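Local coordinates for protein spectinomycin 9-adenylyltransferase (Enterococcus faecalis, PDB 6SXJ) that confers resistance to spectinomycin by transferring the adenylyl group of ATP to the drug's 9-hydroxyl, releasing diphosphate, at residues Ser160-Arg163 with Arg164-Asp168. Residues are numbered along the deposited sequence; the frame is centred on the assembly and turned at random.
Sequences SDVR and RAIMD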
ATOM      1  N   SER A 160     -15.731   8.226   7.035  1.00 77.06           N
ATOM      2  CA  SER A 160     -15.175   9.401   7.692  1.00 75.30           C
ATOM      3  C   SER A 160     -13.767   9.118   8.202  1.00 77.79           C
ATOM      4  O   SER A 160     -12.883   9.979   8.118  1.00 81.66           O
ATOM      5  CB  SER A 160     -16.091   9.841   8.837  1.00 74.03           C
ATOM      6  OG  SER A 160     -15.975   8.981   9.956  1.00 70.59           O
ATOM      7  N   ASP A 161     -13.537   7.911   8.728  1.00 76.33           N
ATOM      8  CA  ASP A 161     -12.195   7.544   9.165  1.00 75.97           C
ATOM      9  C   ASP A 161     -11.244   7.432   7.982  1.00 73.15           C
ATOM     10  O   ASP A 161     -10.051   7.720   8.117  1.00 70.01           O
ATOM     11  CB  ASP A 161     -12.225   6.229   9.941  1.00 75.04           C
ATOM     12  CG  ASP A 161     -12.625   6.414  11.382  1.00 77.67           C
ATOM     13  OD1 ASP A 161     -13.253   5.495  11.943  1.00 82.70           O
ATOM     14  OD2 ASP A 161     -12.310   7.474  11.958  1.00 83.63           O
ATOM     15  N   VAL A 162     -11.749   7.023   6.817  1.00 67.90           N
ATOM     16  CA  VAL A 162     -10.916   7.003   5.620  1.00 72.08           C
ATOM     17  C   VAL A 162     -10.518   8.421   5.240  1.00 72.48           C
ATOM     18  O   VAL A 162      -9.386   8.691   4.824  1.00 71.68           O
ATOM     19  CB  VAL A 162     -11.653   6.292   4.470  1.00 71.24           C
ATOM     20  CG1 VAL A 162     -10.907   6.517   3.177  1.00 60.00           C
ATOM     21  CG2 VAL A 162     -11.802   4.790   4.773  1.00 62.45           C
ATOM     22  N   ARG A 163     -11.437   9.355   5.396  1.00 75.81           N
ATOM     23  CA  ARG A 163     -11.093  10.746   5.161  1.00 73.09           C
ATOM     24  C   ARG A 163     -10.038  11.232   6.148  1.00 65.36           C
ATOM     25  O   ARG A 163      -9.027  11.837   5.770  1.00 59.56           O
ATOM     26  CB  ARG A 163     -12.358  11.580   5.269  1.00 80.08           C
ATOM     27  CG  ARG A 163     -13.427  11.286   4.208  1.00 85.55           C
ATOM     28  CD  ARG A 163     -14.260  12.560   3.925  1.00 99.01           C
ATOM     29  NE  ARG A 163     -15.054  12.398   2.718  1.00 97.39           N
ATOM     30  CZ  ARG A 163     -16.224  12.975   2.518  1.00101.78           C
ATOM     31  NH1 ARG A 163     -16.728  13.753   3.462  1.00119.98           N
ATOM     32  NH2 ARG A 163     -16.896  12.743   1.399  1.00 94.65           N
ATOM     33  N   ARG A 164     -10.299  11.060   7.426  1.00 65.57           N
ATOM     34  CA  ARG A 164      -9.268  11.399   8.380  1.00 68.97           C
ATOM     35  C   ARG A 164      -7.941  10.770   8.016  1.00 74.85           C
ATOM     36  O   ARG A 164      -6.890  11.338   8.323  1.00 71.30           O
ATOM     37  CB  ARG A 164      -9.682  10.925   9.760  1.00 70.85           C
ATOM     38  CG  ARG A 164      -8.747  11.351  10.897  1.00 77.31           C
ATOM     39  CD  ARG A 164      -9.509  11.753  12.194  1.00 83.59           C
ATOM     40  NE  ARG A 164     -10.442  10.719  12.611  1.00 87.19           N
ATOM     41  CZ  ARG A 164     -10.244   9.929  13.656  1.00 80.84           C
ATOM     42  NH1 ARG A 164      -9.156  10.076  14.397  1.00 74.12           N
ATOM     43  NH2 ARG A 164     -11.132   8.996  13.954  1.00 81.72           N
ATOM     44  N   ALA A 165      -7.966   9.552   7.460  1.00 70.93           N
ATOM     45  CA  ALA A 165      -6.737   8.858   7.091  1.00 65.70           C
ATOM     46  C   ALA A 165      -6.011   9.584   5.964  1.00 62.02           C
ATOM     47  O   ALA A 165      -4.807   9.855   6.055  1.00 58.46           O
ATOM     48  CB  ALA A 165      -7.073   7.420   6.688  1.00 70.92           C
ATOM     49  N   ILE A 166      -6.730   9.905   4.887  1.00 65.07           N
ATOM     50  CA  ILE A 166      -6.091  10.540   3.737  1.00 64.17           C
ATOM     51  C   ILE A 166      -5.504  11.894   4.121  1.00 75.56           C
ATOM     52  O   ILE A 166      -4.376  12.229   3.738  1.00 75.63           O
ATOM     53  CB  ILE A 166      -7.097  10.671   2.578  1.00 65.06           C
ATOM     54  CG1 ILE A 166      -7.314   9.314   1.905  1.00 64.59           C
ATOM     55  CG2 ILE A 166      -6.609  11.711   1.570  1.00 68.63           C
ATOM     56  CD1 ILE A 166      -8.412   9.311   0.868  1.00 62.83           C
ATOM     57  N   MET A 167      -6.256  12.700   4.874  1.00 64.99           N
ATOM     58  CA  MET A 167      -5.783  14.039   5.204  1.00 68.33           C
ATOM     59  C   MET A 167      -4.539  13.987   6.080  1.00 69.20           C
ATOM     60  O   MET A 167      -3.584  14.746   5.873  1.00 64.52           O
ATOM     61  CB  MET A 167      -6.883  14.822   5.913  1.00 65.35           C
ATOM     62  CG  MET A 167      -8.213  14.881   5.194  1.00 65.43           C
ATOM     63  SD  MET A 167      -8.091  15.149   3.422  1.00 91.75           S
ATOM     64  CE  MET A 167      -7.357  16.768   3.342  1.00 64.04           C
ATOM     65  N   ASP A 168      -4.528  13.102   7.070  1.00 68.33           N
ATOM     66  CA  ASP A 168      -3.368  13.024   7.950  1.00 71.18           C
ATOM     67  C   ASP A 168      -2.123  12.584   7.179  1.00 70.45           C
ATOM     68  O   ASP A 168      -1.019  13.078   7.436  1.00 75.89           O
ATOM     69  CB  ASP A 168      -3.656  12.071   9.110  1.00 75.71           C
ATOM     70  CG  ASP A 168      -4.512  12.697  10.198  1.00 79.66           C
ATOM     71  OD1 ASP A 168      -4.879  13.873  10.048  1.00 76.85           O
ATOM     72  OD2 ASP A 168      -4.818  12.009  11.201  1.00 84.09           O
TER
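Asp-161 and Arg-164, three residues apart, form an i to i+3 salt bridge on helix 159-173, the first helix of the C-terminal helical part of the enzyme. The two side chains run alongside each other in the same direction. Arg-164 starts with CG anti to its own backbone nitrogen (chi1 -174°), then bends at its second and third torsions, which swings the guanidinium back toward the start of the helix. There NH2 lies 2.8 Å from Asp-161 OD2, yet the hydrogen bond is weak: its N-H...O angle is 128°, and the carboxylate and guanidinium planes are 59° apart. The other carboxylate oxygen, OD1, accepts a hydrogen bond from Trp-98, while His-100 packs against both partners. Main-chain i to i+4 bonds underlie the pair, among them Arg-164 N to Ser-160 O at 2.9 Å. Elsewhere on the helix, Val-162 CG1 lies 4.4 Å from Ile-166 CD1, a loose apolar contact; Val-162 also meets Thr-131 and Tyr-135, and Ile-166 reaches helix 181-196. With its two oxygens engaged by different partners, the buried Asp-161 carboxylate links Arg-164 to the Trp-98 loop, and the nearby positive charge would probably favour its ionised form.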